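Local coordinates for AbiEi antitoxin C-terminal domain-containing protein (Mycobacterium tuberculosis, PDB 1ZEL) that is of unknown function but probably binds DNA through a winged-helix domain and is related to antitoxins of the AbiEi family, at residues P30-K35 with W93-Q98; Q66-G71 with Y87-S92; A100-A105 with T176-L181. All blocks are in the same frame, centred on the assembly; numbering follows the deposited sequence.

Overall arrangement
Contacts 1 and 2 lie side by side, their centres about 7 Å apart, and both use helix 88-96. Residues 66-71 and 87-92 are nested inside the loop closed by contact 1. K35 N meets G71 O between them. Contact 3 follows in the chain, about 15 Å from the centre of either, where strand 103-104 comes after that helix. One face of helix 88-96 thus meets the small antiparallel sheet of 33-34, 64-66 and 72-75, probably the winged-helix part. L90, W93 and L94 reach the mixed sheet side, where F102 and L178 receive them. The helix thus lies between the presumed DNA-binding unit and the sheet that begins with strand 103-104.

Contact 1. Residues P30-K35 with W93-Q98; sequences PVVVTK and WLARDQ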
# COMPACT_ATOMS: atom_id res chain seq x y z
N PRO A 30 -17.27 0.16 -15.05
CA PRO A 30 -17.07 0.03 -13.61
C PRO A 30 -15.63 -0.38 -13.26
O PRO A 30 -15.01 -1.14 -14.02
CB PRO A 30 -18.02 -1.10 -13.22
CG PRO A 30 -18.20 -1.89 -14.46
CD PRO A 30 -18.19 -0.88 -15.56
N VAL A 31 -15.11 0.07 -12.12
CA VAL A 31 -13.73 -0.29 -11.75
C VAL A 31 -13.61 -1.80 -11.62
O VAL A 31 -12.67 -2.40 -12.12
CB VAL A 31 -13.29 0.30 -10.41
CG1 VAL A 31 -11.78 0.05 -10.21
CG2 VAL A 31 -13.58 1.80 -10.35
N VAL A 32 -14.59 -2.40 -10.94
CA VAL A 32 -14.65 -3.82 -10.69
C VAL A 32 -16.09 -4.25 -11.01
O VAL A 32 -17.02 -3.50 -10.73
CB VAL A 32 -14.41 -4.10 -9.20
CG1 VAL A 32 -14.76 -5.52 -8.85
CG2 VAL A 32 -12.96 -3.78 -8.80
N VAL A 33 -16.23 -5.43 -11.61
CA VAL A 33 -17.54 -6.01 -11.88
C VAL A 33 -17.85 -7.08 -10.84
O VAL A 33 -17.15 -8.08 -10.79
CB VAL A 33 -17.56 -6.69 -13.30
CG1 VAL A 33 -18.93 -7.30 -13.58
CG2 VAL A 33 -17.23 -5.66 -14.40
N THR A 34 -18.90 -6.90 -10.06
CA THR A 34 -19.32 -7.94 -9.12
C THR A 34 -20.23 -8.94 -9.83
O THR A 34 -20.81 -8.63 -10.88
CB THR A 34 -20.03 -7.37 -7.88
OG1 THR A 34 -21.29 -6.81 -8.26
CG2 THR A 34 -19.21 -6.27 -7.25
N LYS A 35 -20.37 -10.13 -9.26
CA LYS A 35 -21.28 -11.12 -9.81
C LYS A 35 -22.72 -10.58 -9.88
O LYS A 35 -23.44 -10.87 -10.84
CB LYS A 35 -21.24 -12.42 -9.01
CG LYS A 35 -22.15 -13.47 -9.63
CD LYS A 35 -21.94 -14.82 -9.04
CE LYS A 35 -22.94 -15.79 -9.61
NZ LYS A 35 -22.75 -17.07 -8.88
N TRP A 93 -11.48 -6.14 -3.32
CA TRP A 93 -11.88 -6.25 -1.93
C TRP A 93 -12.91 -5.19 -1.53
O TRP A 93 -13.97 -5.53 -0.96
CB TRP A 93 -10.65 -6.25 -1.03
CG TRP A 93 -10.92 -6.62 0.43
CD1 TRP A 93 -12.09 -7.07 0.97
CD2 TRP A 93 -9.97 -6.60 1.50
NE1 TRP A 93 -11.93 -7.30 2.33
CE2 TRP A 93 -10.63 -7.03 2.67
CE3 TRP A 93 -8.61 -6.27 1.57
CZ2 TRP A 93 -9.97 -7.11 3.90
CZ3 TRP A 93 -7.95 -6.36 2.79
CH2 TRP A 93 -8.64 -6.76 3.94
N LEU A 94 -12.63 -3.92 -1.83
CA LEU A 94 -13.59 -2.83 -1.54
C LEU A 94 -14.93 -3.03 -2.24
O LEU A 94 -15.99 -2.59 -1.73
CB LEU A 94 -13.02 -1.48 -1.94
CG LEU A 94 -11.87 -1.02 -1.07
CD1 LEU A 94 -11.14 0.14 -1.77
CD2 LEU A 94 -12.38 -0.62 0.31
N ALA A 95 -14.89 -3.68 -3.40
CA ALA A 95 -16.11 -3.98 -4.17
C ALA A 95 -17.04 -4.91 -3.41
O ALA A 95 -18.27 -4.78 -3.51
CB ALA A 95 -15.75 -4.58 -5.51
N ARG A 96 -16.47 -5.85 -2.67
CA ARG A 96 -17.24 -6.75 -1.80
C ARG A 96 -17.49 -6.19 -0.39
O ARG A 96 -18.54 -6.45 0.21
CB ARG A 96 -16.51 -8.07 -1.62
CG ARG A 96 -16.28 -8.89 -2.88
CD ARG A 96 -17.51 -9.05 -3.74
NE ARG A 96 -18.63 -9.74 -3.08
CZ ARG A 96 -19.71 -10.11 -3.75
NH1 ARG A 96 -19.78 -9.90 -5.06
NH2 ARG A 96 -20.70 -10.71 -3.12
N ASP A 97 -16.51 -5.46 0.14
CA ASP A 97 -16.56 -4.94 1.51
C ASP A 97 -16.05 -3.52 1.53
O ASP A 97 -14.83 -3.30 1.54
CB ASP A 97 -15.71 -5.82 2.44
CG ASP A 97 -15.85 -5.43 3.92
OD1 ASP A 97 -16.59 -4.48 4.23
OD2 ASP A 97 -15.20 -6.07 4.78
N GLN A 98 -16.97 -2.56 1.55
CA GLN A 98 -16.60 -1.14 1.61
C GLN A 98 -15.83 -0.79 2.91
O GLN A 98 -15.13 0.21 2.96
CB GLN A 98 -17.82 -0.23 1.41
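In the probable winged-helix unit, residues 32-34, leading into helix 35-44, rest on A95 and R96 of helix 88-96. V32 CG1 lies 3.6 Å from A95 CB, the one apolar side-chain pair of the contact. The torsion of V32 puts CG1 anti to the backbone N (chi1 167°), the branch that meets A95. T34 sits beside it: its methyl CG2 hangs 4.1 Å from A95 O, while OG1 is turned to the N-terminus of helix 35-44 and caps D37 N. R96 bends at chi2 and chi3, bringing its guanidinium back beside T34 and K35, where NH1 comes 3.8 Å from T34 CB in an oblique approach. K35 N stands near the guanidinium plane, at its edge, 4.2 Å from R96 NH1. The charged end is held by a salt bridge to E36 and a weak hydrogen bond to G71 O, the same carbonyl that receives K35 N. No hydrogen bond joins the two segments directly. Van der Waals contact alone links them at this surface site, while the R96–E36 salt bridge ties helix 88-96 to the first turn of helix 35-44.

Contact 2. Residues Q66-G71 with Y87-S92; sequences QLPVKG and YLPLRS. With FMT (formic acid), chain F; FMT (formic acid), chain M.
L67 begins the contact by straddling one side of helix 88-96 with its two methyls. CD1 lies 3.6 Å from S92 CB, and CD2 reaches L88 CB at 4.1 Å, one turn earlier, so the branched end of the leucine spans residues i and i+4 of the helix. P68 follows with its ring set obliquely to that of P89, P68 CG 3.9 Å from P89 CB. V69 then leans on the S92 hydroxyl: CB and CG2 are each 3.4 Å from OG, an apolar cover over a polar atom. That atom has its own partner, since S92 OG donates to P89 O at 2.9 Å, tilted 34° from the carbonyl plane. The chi1 of 87°, which sets OG between N and C of its own backbone, turns it back along the helix to make this bond. At K70 the backbone takes over, N binding a formic acid O1 at 2.9 Å in a nearly straight bond (171°); G137 N holds the same molecule. G71, at positive phi, comes just before strand 72-75, and its carbonyl accepts K35 N. At the far end of the helix segment Y87, at the N-cap position, bonds H112 through OH and lies very close to a second formic acid, while R91 NH2 lies in the plane of its ring, at the edge. S108 and Q119 also bind that molecule; both formic acids are probably from the crystallisation liquor. The loop 66-71 connects strands 64-66 and 72-75 as a beta hairpin does, probably the wing of a winged helix-turn-helix domain, packed here on the helix that follows it.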
# COMPACT_ATOMS: atom_id res chain seq x y z
N GLN A 66 -10.97 -12.88 -13.86
CA GLN A 66 -11.27 -13.11 -12.45
C GLN A 66 -10.30 -12.36 -11.55
O GLN A 66 -9.07 -12.40 -11.76
CB GLN A 66 -11.27 -14.61 -12.12
CG GLN A 66 -11.93 -14.92 -10.80
CD GLN A 66 -12.11 -16.40 -10.59
OE1 GLN A 66 -12.43 -17.14 -11.52
NE2 GLN A 66 -11.91 -16.85 -9.35
N LEU A 67 -10.85 -11.66 -10.55
CA LEU A 67 -10.02 -11.01 -9.55
C LEU A 67 -9.92 -11.85 -8.27
O LEU A 67 -10.69 -12.79 -8.09
CB LEU A 67 -10.54 -9.59 -9.26
CG LEU A 67 -10.35 -8.58 -10.40
CD1 LEU A 67 -11.11 -7.27 -10.03
CD2 LEU A 67 -8.84 -8.32 -10.76
N PRO A 68 -8.92 -11.55 -7.40
CA PRO A 68 -8.62 -12.39 -6.22
C PRO A 68 -9.74 -12.55 -5.22
O PRO A 68 -9.81 -13.57 -4.54
CB PRO A 68 -7.44 -11.66 -5.56
CG PRO A 68 -6.78 -10.92 -6.71
CD PRO A 68 -7.93 -10.46 -7.56
N VAL A 69 -10.63 -11.56 -5.13
CA VAL A 69 -11.73 -11.68 -4.18
C VAL A 69 -12.93 -12.38 -4.83
O VAL A 69 -13.28 -12.11 -5.97
CB VAL A 69 -12.06 -10.32 -3.50
CG1 VAL A 69 -13.22 -10.48 -2.56
CG2 VAL A 69 -10.83 -9.86 -2.68
N LYS A 70 -13.54 -13.31 -4.11
CA LYS A 70 -14.65 -14.08 -4.68
C LYS A 70 -15.78 -13.18 -5.15
O LYS A 70 -16.22 -12.29 -4.41
CB LYS A 70 -15.18 -15.10 -3.66
N GLY A 71 -16.25 -13.41 -6.36
CA GLY A 71 -17.42 -12.71 -6.86
C GLY A 71 -17.09 -11.38 -7.51
O GLY A 71 -17.97 -10.52 -7.62
N TYR A 87 -3.51 -1.96 -8.31
CA TYR A 87 -4.26 -2.12 -7.08
C TYR A 87 -5.59 -2.81 -7.26
O TYR A 87 -6.40 -2.82 -6.36
CB TYR A 87 -4.45 -0.76 -6.39
CG TYR A 87 -3.14 -0.03 -6.05
CD1 TYR A 87 -2.08 -0.70 -5.44
CD2 TYR A 87 -2.98 1.31 -6.33
CE1 TYR A 87 -0.88 -0.06 -5.13
CE2 TYR A 87 -1.80 1.97 -6.02
CZ TYR A 87 -0.75 1.28 -5.42
OH TYR A 87 0.41 1.96 -5.10
N LEU A 88 -5.80 -3.43 -8.42
CA LEU A 88 -7.09 -4.07 -8.66
C LEU A 88 -7.45 -5.15 -7.63
O LEU A 88 -8.61 -5.27 -7.27
CB LEU A 88 -7.20 -4.61 -10.11
CG LEU A 88 -7.86 -3.69 -11.13
CD1 LEU A 88 -7.80 -4.29 -12.55
CD2 LEU A 88 -9.31 -3.33 -10.74
N PRO A 89 -6.45 -5.95 -7.15
CA PRO A 89 -6.79 -6.84 -6.02
C PRO A 89 -7.44 -6.13 -4.81
O PRO A 89 -8.38 -6.68 -4.21
CB PRO A 89 -5.43 -7.43 -5.62
CG PRO A 89 -4.60 -7.36 -6.91
CD PRO A 89 -5.06 -6.14 -7.62
N LEU A 90 -6.95 -4.95 -4.45
CA LEU A 90 -7.51 -4.22 -3.32
C LEU A 90 -8.85 -3.58 -3.65
O LEU A 90 -9.77 -3.56 -2.83
CB LEU A 90 -6.52 -3.16 -2.82
CG LEU A 90 -5.28 -3.76 -2.17
CD1 LEU A 90 -4.28 -2.66 -1.87
CD2 LEU A 90 -5.64 -4.53 -0.89
N ARG A 91 -8.97 -3.02 -4.85
CA ARG A 91 -10.26 -2.51 -5.30
C ARG A 91 -11.28 -3.64 -5.36
O ARG A 91 -12.46 -3.41 -5.10
CB ARG A 91 -10.14 -1.84 -6.67
CG ARG A 91 -9.08 -0.72 -6.70
CD ARG A 91 -9.20 0.10 -7.95
NE ARG A 91 -7.90 0.66 -8.35
CZ ARG A 91 -7.37 1.77 -7.84
NH1 ARG A 91 -8.01 2.48 -6.93
NH2 ARG A 91 -6.18 2.18 -8.27
N SER A 92 -10.87 -4.85 -5.73
CA SER A 92 -11.85 -5.96 -5.71
C SER A 92 -12.35 -6.30 -4.31
O SER A 92 -13.52 -6.71 -4.12
CB SER A 92 -11.30 -7.21 -6.43
OG SER A 92 -10.55 -8.05 -5.59
C FMT F . 2.66 0.22 -6.36
O1 FMT F . 2.49 0.92 -7.36
O2 FMT F . 2.52 0.63 -5.20
C FMT M . -11.76 -14.49 -0.66
O1 FMT M . -12.42 -13.92 -1.53
O2 FMT M . -10.55 -14.76 -0.77

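Contact 3. Residues A100-A105 with T176-L181; sequences AGFMLA and TGLPAL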
# COMPACT_ATOMS: atom_id res chain seq x y z
N ALA A 100 -13.40 -2.72 4.24
CA ALA A 100 -12.19 -3.57 4.25
C ALA A 100 -11.19 -3.08 5.28
O ALA A 100 -10.59 -3.87 5.99
CB ALA A 100 -11.57 -3.64 2.85
N GLY A 101 -11.01 -1.77 5.36
CA GLY A 101 -10.23 -1.14 6.43
C GLY A 101 -8.72 -1.13 6.24
O GLY A 101 -8.01 -0.83 7.19
N PHE A 102 -8.23 -1.43 5.03
CA PHE A 102 -6.79 -1.48 4.80
C PHE A 102 -6.32 -0.10 4.43
O PHE A 102 -7.12 0.76 4.00
CB PHE A 102 -6.40 -2.46 3.66
CG PHE A 102 -7.02 -2.12 2.31
CD1 PHE A 102 -6.43 -1.17 1.48
CD2 PHE A 102 -8.18 -2.75 1.87
CE1 PHE A 102 -7.01 -0.82 0.26
CE2 PHE A 102 -8.76 -2.43 0.62
CZ PHE A 102 -8.16 -1.45 -0.17
N MET A 103 -5.02 0.11 4.57
CA MET A 103 -4.36 1.26 3.99
C MET A 103 -3.10 0.79 3.27
O MET A 103 -2.40 -0.08 3.77
CB MET A 103 -4.00 2.26 5.10
CG MET A 103 -5.20 2.71 5.89
SD MET A 103 -4.88 3.92 7.20
CE MET A 103 -4.62 5.40 6.25
N LEU A 104 -2.82 1.37 2.10
CA LEU A 104 -1.54 1.16 1.45
C LEU A 104 -0.43 1.53 2.43
O LEU A 104 -0.54 2.54 3.14
CB LEU A 104 -1.43 1.99 0.17
CG LEU A 104 -2.32 1.58 -1.00
CD1 LEU A 104 -2.21 2.56 -2.17
CD2 LEU A 104 -2.02 0.16 -1.44
N ALA A 105 0.60 0.69 2.52
CA ALA A 105 1.67 0.90 3.50
C ALA A 105 3.04 0.79 2.85
O ALA A 105 3.16 0.71 1.62
CB ALA A 105 1.54 -0.07 4.68
N THR A 176 -3.91 6.97 -5.90
CA THR A 176 -4.82 6.45 -6.92
C THR A 176 -6.22 6.20 -6.41
O THR A 176 -6.98 5.40 -7.00
CB THR A 176 -4.31 5.14 -7.57
OG1 THR A 176 -4.55 4.05 -6.66
CG2 THR A 176 -2.84 5.23 -7.91
N GLY A 177 -6.56 6.83 -5.29
CA GLY A 177 -7.90 6.72 -4.75
C GLY A 177 -8.07 5.80 -3.57
O GLY A 177 -9.15 5.73 -3.00
N LEU A 178 -7.01 5.07 -3.20
CA LEU A 178 -7.09 4.18 -2.05
C LEU A 178 -6.55 4.90 -0.83
O LEU A 178 -5.76 5.82 -0.99
CB LEU A 178 -6.27 2.91 -2.30
CG LEU A 178 -6.78 2.02 -3.42
CD1 LEU A 178 -5.73 0.97 -3.64
CD2 LEU A 178 -8.13 1.38 -3.07
N PRO A 179 -6.95 4.47 0.37
CA PRO A 179 -6.41 4.98 1.64
C PRO A 179 -4.95 4.55 1.74
O PRO A 179 -4.61 3.45 1.30
CB PRO A 179 -7.22 4.23 2.71
CG PRO A 179 -8.36 3.63 2.01
CD PRO A 179 -7.97 3.42 0.59
N ALA A 180 -4.09 5.45 2.23
CA ALA A 180 -2.66 5.18 2.31
C ALA A 180 -2.08 5.88 3.53
O ALA A 180 -2.55 6.96 3.95
CB ALA A 180 -1.94 5.63 1.03
N LEU A 181 -1.05 5.26 4.10
CA LEU A 181 -0.35 5.81 5.25
C LEU A 181 0.32 7.11 4.85
O LEU A 181 0.82 7.24 3.72
CB LEU A 181 0.75 4.85 5.73
CG LEU A 181 0.31 3.51 6.34
CD1 LEU A 181 1.52 2.81 6.96
CD2 LEU A 181 -0.85 3.67 7.33
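F102 and L178, M103 and P179, L104 and A180, and A105 and L181 face one another where the loop 176-181 runs along strand 103-104, the edge strand of a mixed sheet. A single bridge, L104 with A180, joins the backbones with the bonding pattern of a parallel pair, although the two runs diverge by 55°. L104 N donates to P179 O at 2.9 Å, and L181 N returns to L104 O, also 2.9 Å. Side chains divide over two faces. On one, F102 turns the edge of its ring to L178, with CZ 4.1 Å from CD2; chi1 of 60°, with CG between the backbone N and the carbonyl carbon, brings the ring end near L178, and W93 packs against F102 at a shallow angle between the rings. L104 crosses L178 at about a right angle, its CD1 against CB and CD1 of the latter, while its CB abuts A180 CB at 3.8 Å. L90 of helix 88-96 touches both F102 and L104 on this face. The other face carries M103, P179, A105 and L181. M103 lies obliquely across the proline, CG near P179 CB, and meets L181 at about a right angle, SD to CD2 4.0 Å. L181 splits its branches: CD2 goes to the methionine, and CD1 to A105 CB at 3.7 Å. W127, on the neighbouring strand 124-127, touches M103 and A105. The edge strand is thus bonded to strand 124-127 on one side and to the loop on the other, in a largely buried contact. The bend at chi3 of M103 swings its terminal methyl back to the loop backbone, placing CE 3.5 Å from A180 O.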